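Local coordinates for protein phosphoribosylaminoimidazole carboxylase (Bombyx mori, PDB 4JA0) that probably catalyses two steps of purine biosynthesis, joining AIR carboxylase and SAICAR synthetase activities in one bifunctional polypeptide, at residues Ser215-Pro220 and Asp229-Arg234; Leu185-Leu190 and Trp219-Lys224; Ala50-Gly55 and Ala242-Val247. All blocks are in the same frame, centred on the assembly; numbering follows the deposited sequence.

Contact 1. Residues Ser215-Pro220 and Asp229-Arg234; sequences SWRLWP and DKQVYR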
loop_
_atom_site.group_PDB
_atom_site.type_symbol
_atom_site.label_atom_id
_atom_site.label_comp_id
_atom_site.label_asym_id
_atom_site.label_seq_id
_atom_site.Cartn_x
_atom_site.Cartn_y
_atom_site.Cartn_z
ATOM N N SER A 215 50.729 19.314 -27.941
ATOM C CA SER A 215 49.558 19.706 -27.181
ATOM C C SER A 215 49.569 19.180 -25.754
ATOM O O SER A 215 48.827 19.675 -24.900
ATOM C CB SER A 215 48.293 19.179 -27.870
ATOM O OG SER A 215 48.308 19.415 -29.264
ATOM N N TRP A 216 50.417 18.203 -25.475
ATOM C CA TRP A 216 50.342 17.539 -24.183
ATOM C C TRP A 216 51.660 17.248 -23.490
ATOM O O TRP A 216 52.739 17.524 -24.007
ATOM C CB TRP A 216 49.508 16.254 -24.295
ATOM C CG TRP A 216 50.060 15.183 -25.213
ATOM C CD1 TRP A 216 51.367 14.860 -25.413
ATOM C CD2 TRP A 216 49.298 14.296 -26.042
ATOM N NE1 TRP A 216 51.471 13.829 -26.311
ATOM C CE2 TRP A 216 50.217 13.465 -26.719
ATOM C CE3 TRP A 216 47.926 14.116 -26.272
ATOM C CZ2 TRP A 216 49.812 12.473 -27.615
ATOM C CZ3 TRP A 216 47.523 13.127 -27.159
ATOM C CH2 TRP A 216 48.461 12.319 -27.819
ATOM N N ARG A 217 51.551 16.671 -22.304
ATOM C CA ARG A 217 52.710 16.275 -21.530
ATOM C C ARG A 217 52.543 14.797 -21.169
ATOM O O ARG A 217 51.606 14.420 -20.467
ATOM C CB ARG A 217 52.806 17.166 -20.300
ATOM C CG ARG A 217 54.126 17.140 -19.584
ATOM C CD ARG A 217 54.233 18.350 -18.680
ATOM N NE ARG A 217 54.789 19.516 -19.366
ATOM C CZ ARG A 217 54.487 20.785 -19.081
ATOM N NH1 ARG A 217 53.597 21.084 -18.139
ATOM N NH2 ARG A 217 55.063 21.770 -19.761
ATOM N N LEU A 218 53.424 13.948 -21.688
ATOM C CA LEU A 218 53.255 12.506 -21.545
ATOM C C LEU A 218 54.355 11.855 -20.745
ATOM O O LEU A 218 55.519 11.963 -21.109
ATOM C CB LEU A 218 53.235 11.847 -22.929
ATOM C CG LEU A 218 51.938 11.170 -23.363
ATOM C CD1 LEU A 218 52.119 10.459 -24.684
ATOM C CD2 LEU A 218 51.541 10.182 -22.303
ATOM N N TRP A 219 54.003 11.130 -19.686
ATOM C CA TRP A 219 55.025 10.369 -18.967
ATOM C C TRP A 219 54.783 8.853 -19.010
ATOM O O TRP A 219 53.791 8.353 -18.488
ATOM C CB TRP A 219 55.091 10.822 -17.506
ATOM C CG TRP A 219 55.440 12.274 -17.321
ATOM C CD1 TRP A 219 55.827 13.162 -18.287
ATOM C CD2 TRP A 219 55.442 13.000 -16.086
ATOM N NE1 TRP A 219 56.061 14.395 -17.728
ATOM C CE2 TRP A 219 55.835 14.324 -16.378
ATOM C CE3 TRP A 219 55.145 12.660 -14.760
ATOM C CZ2 TRP A 219 55.927 15.312 -15.393
ATOM C CZ3 TRP A 219 55.250 13.631 -13.784
ATOM C CH2 TRP A 219 55.641 14.943 -14.103
ATOM N N PRO A 220 55.728 8.109 -19.600
ATOM C CA PRO A 220 55.656 6.649 -19.504
ATOM C C PRO A 220 55.961 6.208 -18.088
ATOM O O PRO A 220 56.876 6.762 -17.462
ATOM C CB PRO A 220 56.763 6.177 -20.450
ATOM C CG PRO A 220 56.887 7.286 -21.451
ATOM C CD PRO A 220 56.655 8.551 -20.657
ATOM N N ASP A 229 57.063 14.141 -24.634
ATOM C CA ASP A 229 56.377 15.273 -25.253
ATOM C C ASP A 229 57.348 16.387 -25.650
ATOM O O ASP A 229 58.568 16.245 -25.559
ATOM C CB ASP A 229 55.330 15.833 -24.292
ATOM C CG ASP A 229 55.915 16.160 -22.941
ATOM O OD1 ASP A 229 56.503 15.250 -22.309
ATOM O OD2 ASP A 229 55.795 17.331 -22.514
ATOM N N LYS A 230 56.776 17.507 -26.067
ATOM C CA LYS A 230 57.511 18.703 -26.476
ATOM C C LYS A 230 58.251 19.416 -25.310
ATOM O O LYS A 230 58.895 20.448 -25.502
ATOM C CB LYS A 230 56.519 19.653 -27.173
ATOM C CG LYS A 230 57.099 20.842 -27.917
ATOM C CD LYS A 230 56.034 21.922 -28.048
ATOM C CE LYS A 230 56.613 23.217 -28.556
ATOM N NZ LYS A 230 55.580 24.283 -28.583
ATOM N N GLN A 231 58.175 18.861 -24.104
ATOM C CA GLN A 231 58.925 19.424 -22.991
ATOM C C GLN A 231 60.416 19.130 -23.172
ATOM O O GLN A 231 61.272 19.894 -22.724
ATOM C CB GLN A 231 58.428 18.875 -21.651
ATOM C CG GLN A 231 58.914 19.663 -20.435
ATOM C CD GLN A 231 58.533 21.142 -20.497
ATOM O OE1 GLN A 231 57.461 21.496 -20.994
ATOM N NE2 GLN A 231 59.410 22.010 -19.991
ATOM N N VAL A 232 60.716 18.014 -23.831
ATOM C CA VAL A 232 62.093 17.637 -24.123
ATOM C C VAL A 232 62.757 18.731 -24.944
ATOM O O VAL A 232 63.908 19.124 -24.688
ATOM C CB VAL A 232 62.155 16.298 -24.889
ATOM C CG1 VAL A 232 63.530 16.077 -25.488
ATOM C CG2 VAL A 232 61.786 15.144 -23.967
ATOM N N TYR A 233 62.010 19.239 -25.920
ATOM C CA TYR A 233 62.508 20.310 -26.771
ATOM C C TYR A 233 62.632 21.641 -25.997
ATOM O O TYR A 233 63.593 22.384 -26.187
ATOM C CB TYR A 233 61.611 20.454 -28.009
ATOM C CG TYR A 233 61.986 21.606 -28.916
ATOM C CD1 TYR A 233 61.206 22.755 -28.969
ATOM C CD2 TYR A 233 63.130 21.551 -29.712
ATOM C CE1 TYR A 233 61.548 23.806 -29.796
ATOM C CE2 TYR A 233 63.481 22.611 -30.548
ATOM C CZ TYR A 233 62.680 23.738 -30.583
ATOM O OH TYR A 233 62.998 24.804 -31.399
ATOM N N ARG A 234 61.681 21.933 -25.114
ATOM C CA ARG A 234 61.743 23.157 -24.317
ATOM C C ARG A 234 62.958 23.188 -23.391
ATOM O O ARG A 234 63.567 24.242 -23.187
ATOM C CB ARG A 234 60.480 23.325 -23.474
ATOM C CG ARG A 234 59.226 23.603 -24.258
ATOM C CD ARG A 234 58.041 23.767 -23.321
ATOM N NE ARG A 234 56.794 23.982 -24.054
ATOM C CZ ARG A 234 55.801 23.100 -24.129
ATOM N NH1 ARG A 234 55.890 21.928 -23.503
ATOM N NH2 ARG A 234 54.713 23.397 -24.831
#

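Contact 2. Residues Leu185-Leu190 and Trp219-Lys224; sequences LRDCAL and WPSGDK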
loop_
_atom_site.group_PDB
_atom_site.type_symbol
_atom_site.label_atom_id
_atom_site.label_comp_id
_atom_site.label_asym_id
_atom_site.label_seq_id
_atom_site.Cartn_x
_atom_site.Cartn_y
_atom_site.Cartn_z
ATOM N N LEU A 185 46.498 2.441 -21.174
ATOM C CA LEU A 185 46.562 1.117 -21.779
ATOM C C LEU A 185 47.989 0.800 -22.217
ATOM O O LEU A 185 48.408 -0.360 -22.243
ATOM C CB LEU A 185 45.630 1.036 -22.988
ATOM C CG LEU A 185 44.146 1.153 -22.654
ATOM C CD1 LEU A 185 43.288 1.020 -23.901
ATOM C CD2 LEU A 185 43.792 0.093 -21.633
ATOM N N ARG A 186 48.736 1.832 -22.574
ATOM C CA ARG A 186 50.120 1.637 -22.941
ATOM C C ARG A 186 51.033 2.152 -21.816
ATOM O O ARG A 186 52.171 2.539 -22.056
ATOM C CB ARG A 186 50.412 2.320 -24.278
ATOM N N ASP A 187 50.512 2.183 -20.595
ATOM C CA ASP A 187 51.305 2.544 -19.423
ATOM C C ASP A 187 51.868 3.976 -19.450
ATOM O O ASP A 187 52.921 4.257 -18.869
ATOM C CB ASP A 187 52.418 1.517 -19.196
ATOM C CG ASP A 187 52.968 1.552 -17.779
ATOM O OD1 ASP A 187 52.290 2.103 -16.884
ATOM O OD2 ASP A 187 54.085 1.032 -17.562
ATOM N N CYS A 188 51.159 4.887 -20.104
ATOM C CA CYS A 188 51.580 6.287 -20.097
ATOM C C CYS A 188 50.633 7.185 -19.315
ATOM O O CYS A 188 49.414 7.153 -19.506
ATOM C CB CYS A 188 51.727 6.831 -21.515
ATOM S SG CYS A 188 52.968 6.003 -22.473
ATOM N N ALA A 189 51.216 8.000 -18.444
ATOM C CA ALA A 189 50.462 8.989 -17.698
ATOM C C ALA A 189 50.303 10.248 -18.522
ATOM O O ALA A 189 51.283 10.880 -18.883
ATOM C CB ALA A 189 51.155 9.294 -16.396
ATOM N N LEU A 190 49.064 10.601 -18.839
ATOM C CA LEU A 190 48.787 11.881 -19.468
ATOM C C LEU A 190 48.758 12.872 -18.327
ATOM O O LEU A 190 47.988 12.708 -17.371
ATOM C CB LEU A 190 47.462 11.853 -20.224
ATOM C CG LEU A 190 47.102 13.124 -20.998
ATOM C CD1 LEU A 190 48.146 13.409 -22.071
ATOM C CD2 LEU A 190 45.696 13.037 -21.620
ATOM N N TRP A 219 54.003 11.130 -19.686
ATOM C CA TRP A 219 55.025 10.369 -18.967
ATOM C C TRP A 219 54.783 8.853 -19.010
ATOM O O TRP A 219 53.791 8.353 -18.488
ATOM C CB TRP A 219 55.091 10.822 -17.506
ATOM C CG TRP A 219 55.440 12.274 -17.321
ATOM C CD1 TRP A 219 55.827 13.162 -18.287
ATOM C CD2 TRP A 219 55.442 13.000 -16.086
ATOM N NE1 TRP A 219 56.061 14.395 -17.728
ATOM C CE2 TRP A 219 55.835 14.324 -16.378
ATOM C CE3 TRP A 219 55.145 12.660 -14.760
ATOM C CZ2 TRP A 219 55.927 15.312 -15.393
ATOM C CZ3 TRP A 219 55.250 13.631 -13.784
ATOM C CH2 TRP A 219 55.641 14.943 -14.103
ATOM N N PRO A 220 55.728 8.109 -19.600
ATOM C CA PRO A 220 55.656 6.649 -19.504
ATOM C C PRO A 220 55.961 6.208 -18.088
ATOM O O PRO A 220 56.876 6.762 -17.462
ATOM C CB PRO A 220 56.763 6.177 -20.450
ATOM C CG PRO A 220 56.887 7.286 -21.451
ATOM C CD PRO A 220 56.655 8.551 -20.657
ATOM N N SER A 221 55.175 5.252 -17.588
ATOM C CA SER A 221 55.332 4.717 -16.232
ATOM C C SER A 221 55.169 5.793 -15.174
ATOM O O SER A 221 55.564 5.596 -14.024
ATOM C CB SER A 221 56.678 3.996 -16.056
ATOM O OG SER A 221 56.720 2.799 -16.820
ATOM N N GLY A 222 54.594 6.930 -15.572
ATOM C CA GLY A 222 54.417 8.050 -14.671
ATOM C C GLY A 222 55.759 8.630 -14.271
ATOM O O GLY A 222 55.859 9.380 -13.291
ATOM N N ASP A 223 56.788 8.295 -15.052
ATOM C CA ASP A 223 58.145 8.747 -14.789
ATOM C C ASP A 223 58.427 9.971 -15.637
ATOM O O ASP A 223 58.560 9.874 -16.861
ATOM C CB ASP A 223 59.152 7.629 -15.087
ATOM C CG ASP A 223 60.555 7.951 -14.596
ATOM O OD1 ASP A 223 60.735 8.946 -13.859
ATOM O OD2 ASP A 223 61.488 7.202 -14.957
ATOM N N LYS A 224 58.526 11.113 -14.964
ATOM C CA LYS A 224 58.768 12.410 -15.603
ATOM C C LYS A 224 60.032 12.353 -16.436
ATOM O O LYS A 224 60.113 12.921 -17.538
ATOM C CB LYS A 224 58.897 13.501 -14.529
ATOM C CG LYS A 224 59.184 14.871 -15.085
ATOM C CD LYS A 224 59.543 15.884 -14.007
ATOM C CE LYS A 224 59.996 17.195 -14.650
ATOM N NZ LYS A 224 60.603 18.120 -13.648
#

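Contact 3. Residues Ala50-Gly55 and Ala242-Val247; sequences AHDLEG and ADLDTV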
loop_
_atom_site.group_PDB
_atom_site.type_symbol
_atom_site.label_atom_id
_atom_site.label_comp_id
_atom_site.label_asym_id
_atom_site.label_seq_id
_atom_site.Cartn_x
_atom_site.Cartn_y
_atom_site.Cartn_z
ATOM N N ALA A 50 62.780 30.294 -29.439
ATOM C CA ALA A 50 63.385 29.095 -30.039
ATOM C C ALA A 50 62.475 28.416 -31.079
ATOM O O ALA A 50 61.304 28.123 -30.808
ATOM C CB ALA A 50 63.812 28.084 -28.954
ATOM N N HIS A 51 63.041 28.159 -32.256
ATOM C CA HIS A 51 62.355 27.499 -33.366
ATOM C C HIS A 51 63.388 26.876 -34.293
ATOM O O HIS A 51 64.346 27.533 -34.690
ATOM C CB HIS A 51 61.455 28.476 -34.133
ATOM N N ASP A 52 63.205 25.601 -34.618
ATOM C CA ASP A 52 64.122 24.891 -35.513
ATOM C C ASP A 52 63.272 24.094 -36.515
ATOM O O ASP A 52 62.050 24.240 -36.524
ATOM C CB ASP A 52 65.105 24.002 -34.719
ATOM C CG ASP A 52 65.870 24.774 -33.610
ATOM O OD1 ASP A 52 67.029 25.180 -33.829
ATOM O OD2 ASP A 52 65.327 24.970 -32.506
ATOM N N LEU A 53 63.903 23.290 -37.372
ATOM C CA LEU A 53 63.202 22.578 -38.462
ATOM C C LEU A 53 63.363 21.060 -38.337
ATOM O O LEU A 53 64.325 20.604 -37.724
ATOM C CB LEU A 53 63.730 23.064 -39.827
ATOM C CG LEU A 53 62.896 24.050 -40.655
ATOM C CD1 LEU A 53 62.641 25.302 -39.844
ATOM C CD2 LEU A 53 63.624 24.450 -41.931
ATOM N N GLU A 54 62.427 20.289 -38.907
ATOM C CA GLU A 54 62.463 18.815 -38.818
ATOM C C GLU A 54 61.762 18.046 -39.952
ATOM O O GLU A 54 61.447 18.619 -40.987
ATOM C CB GLU A 54 61.885 18.377 -37.479
ATOM C CG GLU A 54 62.925 18.238 -36.402
ATOM C CD GLU A 54 62.311 17.972 -35.068
ATOM O OE1 GLU A 54 61.132 18.338 -34.899
ATOM O OE2 GLU A 54 62.996 17.402 -34.196
ATOM N N GLY A 55 61.515 16.752 -39.744
ATOM C CA GLY A 55 60.719 15.963 -40.676
ATOM C C GLY A 55 59.375 15.559 -40.061
ATOM O O GLY A 55 58.869 14.470 -40.327
ATOM N N ALA A 242 71.300 16.618 -33.439
ATOM C CA ALA A 242 71.254 15.367 -32.716
ATOM C C ALA A 242 70.130 15.438 -31.694
ATOM O O ALA A 242 69.360 14.479 -31.547
ATOM C CB ALA A 242 72.592 15.102 -32.034
ATOM N N ASP A 243 70.048 16.574 -30.994
ATOM C CA ASP A 243 68.975 16.840 -30.034
ATOM C C ASP A 243 67.600 16.764 -30.695
ATOM O O ASP A 243 66.662 16.196 -30.138
ATOM C CB ASP A 243 69.152 18.224 -29.405
ATOM C CG ASP A 243 70.313 18.286 -28.430
ATOM O OD1 ASP A 243 70.575 17.266 -27.750
ATOM O OD2 ASP A 243 70.957 19.361 -28.344
ATOM N N LEU A 244 67.484 17.333 -31.888
ATOM C CA LEU A 244 66.235 17.258 -32.630
ATOM C C LEU A 244 65.897 15.829 -33.034
ATOM O O LEU A 244 64.723 15.475 -33.135
ATOM C CB LEU A 244 66.274 18.181 -33.849
ATOM C CG LEU A 244 66.301 19.656 -33.426
ATOM C CD1 LEU A 244 66.245 20.589 -34.618
ATOM C CD2 LEU A 244 65.161 19.957 -32.463
ATOM N N ASP A 245 66.920 15.004 -33.247
ATOM C CA ASP A 245 66.703 13.615 -33.635
ATOM C C ASP A 245 65.994 12.818 -32.535
ATOM O O ASP A 245 65.114 12.011 -32.837
ATOM C CB ASP A 245 68.023 12.950 -34.022
ATOM N N THR A 246 66.372 13.026 -31.273
ATOM C CA THR A 246 65.709 12.313 -30.176
ATOM C C THR A 246 64.264 12.798 -30.011
ATOM O O THR A 246 63.395 12.030 -29.614
ATOM C CB THR A 246 66.444 12.463 -28.820
ATOM O OG1 THR A 246 66.315 13.804 -28.331
ATOM C CG2 THR A 246 67.916 12.077 -28.941
ATOM N N VAL A 247 64.007 14.062 -30.344
ATOM C CA VAL A 247 62.650 14.611 -30.314
ATOM C C VAL A 247 61.783 14.051 -31.458
ATOM O O VAL A 247 60.605 13.754 -31.252
ATOM C CB VAL A 247 62.684 16.173 -30.340
ATOM C CG1 VAL A 247 61.293 16.775 -30.536
ATOM C CG2 VAL A 247 63.295 16.695 -29.056
#

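Contact 1. Residues Ser215-Pro220 and Asp229-Arg234
Arg-217 of strand 216-220 and Asp-229, just ahead of helix 231-235, mark the closest backbone approach, with CA atoms 5.3 Å apart. The contact illustrates how one carboxylate can serve both a strand and a helix start. Asp-229 turns its CB toward the strand, near the edge of the Trp-216 ring, and its CG sits between the backbone N and the carbonyl carbon (chi1 53°). From there Asp-229 OD1 accepts a weak hydrogen bond from Leu-218 N at 3.4 Å, and Asp-229 OD2 a weak capping bond from Gln-231 N at 3.2 Å. The same OD2 lies 3.4 Å from Arg-217 CG, and the salt bridge from Asp-229 OD2 to Arg-217 NE is long, at 4.0 Å. Farther out, the arginine chain bends and Arg-217 NH2 donates a hydrogen bond to Gln-231 OE1 at 2.7 Å, with the guanidinium and amide planes 74° apart. Arg-234 NH1 donates to Gln-231 OE1 at 3.0 Å from the opposite face of the amide, so two cationic groups share one acceptor. Arg-217 NH1 has a salt bridge to Asp-192 and a weak, long ion pair with a bound sulfate, probably from the crystallisation liquor, that may mark an anion-binding pocket. Strand 216-220 pairs with part of strand 188-200, and helix 241-257 packs on both parts of the contact, with Val-254 against Trp-216 and Val-247 against Val-232.

Contact 2. Residues Leu185-Leu190 and Trp219-Lys224
Ala-189 and Trp-219 exchange two backbone hydrogen bonds, Ala-189 N to Trp-219 O at 2.6 Å and Trp-219 N to Ala-189 O at 2.8 Å. A third backbone bond, from Ser-221 N to Asp-187 O at 2.8 Å, is nearly straight (167° at the hydrogen) and carries the pairing past the end of the strands. Between these bonds Cys-188 and Pro-220 form a non-hydrogen-bonded antiparallel pair, where Cys-188 CA makes a CA-H...O contact with Trp-219 O at 3.4 Å. Strands 188-200 and 216-220 are neighbours in the antiparallel sheet of the SAICAR synthetase region, and the contact lies where strand 188-200 begins and strand 216-220 ends. On one side Asp-187, with positive phi, is the C-prime residue of a Schellman motif that closes the preceding helix. On the other, a type II turn from Trp-219 to Gly-222 overlaps a type I' turn from Pro-220 to Asp-223. Polar side chains add one weak bond, Ser-221 OG to Asp-187 OD2 at 3.3 Å; with CG of Asp-187 anti to the backbone N (chi1 -161°), the carboxylate extends to meet the hydroxyl. Apolar contacts split between the two faces of the sheet. Cys-188 SG approaches Pro-220 CG at 4.2 Å on one; on the other Ala-189 CB touches Gly-222 CA at 3.9 Å, while the Trp-219 indole turns from Ala-189 and has Lys-224 CA over the centre of one face.

Contact 3. Residues Ala50-Gly55 and Ala242-Val247
Leu-244 of helix 241-257 reaches over to the 50-55 segment with its branched end, placing CD1 against Asp-52 CB at 3.6 Å and beside Leu-53 O at 3.7 Å. Its CG is anti to the carbonyl carbon (chi1 -68°), and the chain runs on extended to CD1, so that this methyl leads while CB and CD2 are left to meet Glu-54. The glutamate chain, extended beyond CG, comes across the leucine and brings Glu-54 OE2 within 3.4 Å of Leu-244 CB and 3.8 Å of Leu-244 CD2. One helical turn on, Val-247 CB comes to 4.1 Å from Glu-54 OE2. Asp-52 offers only its CB to the leucine; its carboxylate OD2 is hydrogen-bonded to Tyr-233 OH of helix 231-235, and the Tyr-233 side chain also packs on Leu-244. The contact thus places a long helix of the SAICAR synthetase region against short strand 52-53, which pairs with strand 36-43; backbone bonds join Asp-52 to Thr-43 and, just past the strand, Glu-54 to Arg-41. No hydrogen bond joins the two segments. Glu-54 OE2 and Leu-244 O, modelled close together, are both acceptors, and the detail of that approach is doubtful at 2.8 Å resolution. The chemistry therefore implies an association by van der Waals contact around one leucine, with no hydrogen bond from Glu-54 to this part of the helix.

Contacts 1 and 2 both use strand 216-220 and meet directly, Leu-218 CD2 lying 3.4 Å from Cys-188 CB; each is partly buried, contact 2 having the more exposed turn residues. Contact 3 is a surface contact, its centre about 23 Å from that of contact 2. Contact 1 links it to the rest: helix 231-235 precedes helix 241-257, and Val-232 CG1 packs 3.6 Å from Val-247 CG2. Chemistry follows position. Within the sheet, contact 2 depends mainly on backbone bonds; between strand and helix, contact 1 relies on charged and amide side chains; at the periphery, contact 3 sets a leucine against an aspartate CB and a glutamate carboxylate, with no hydrogen bond across its segments.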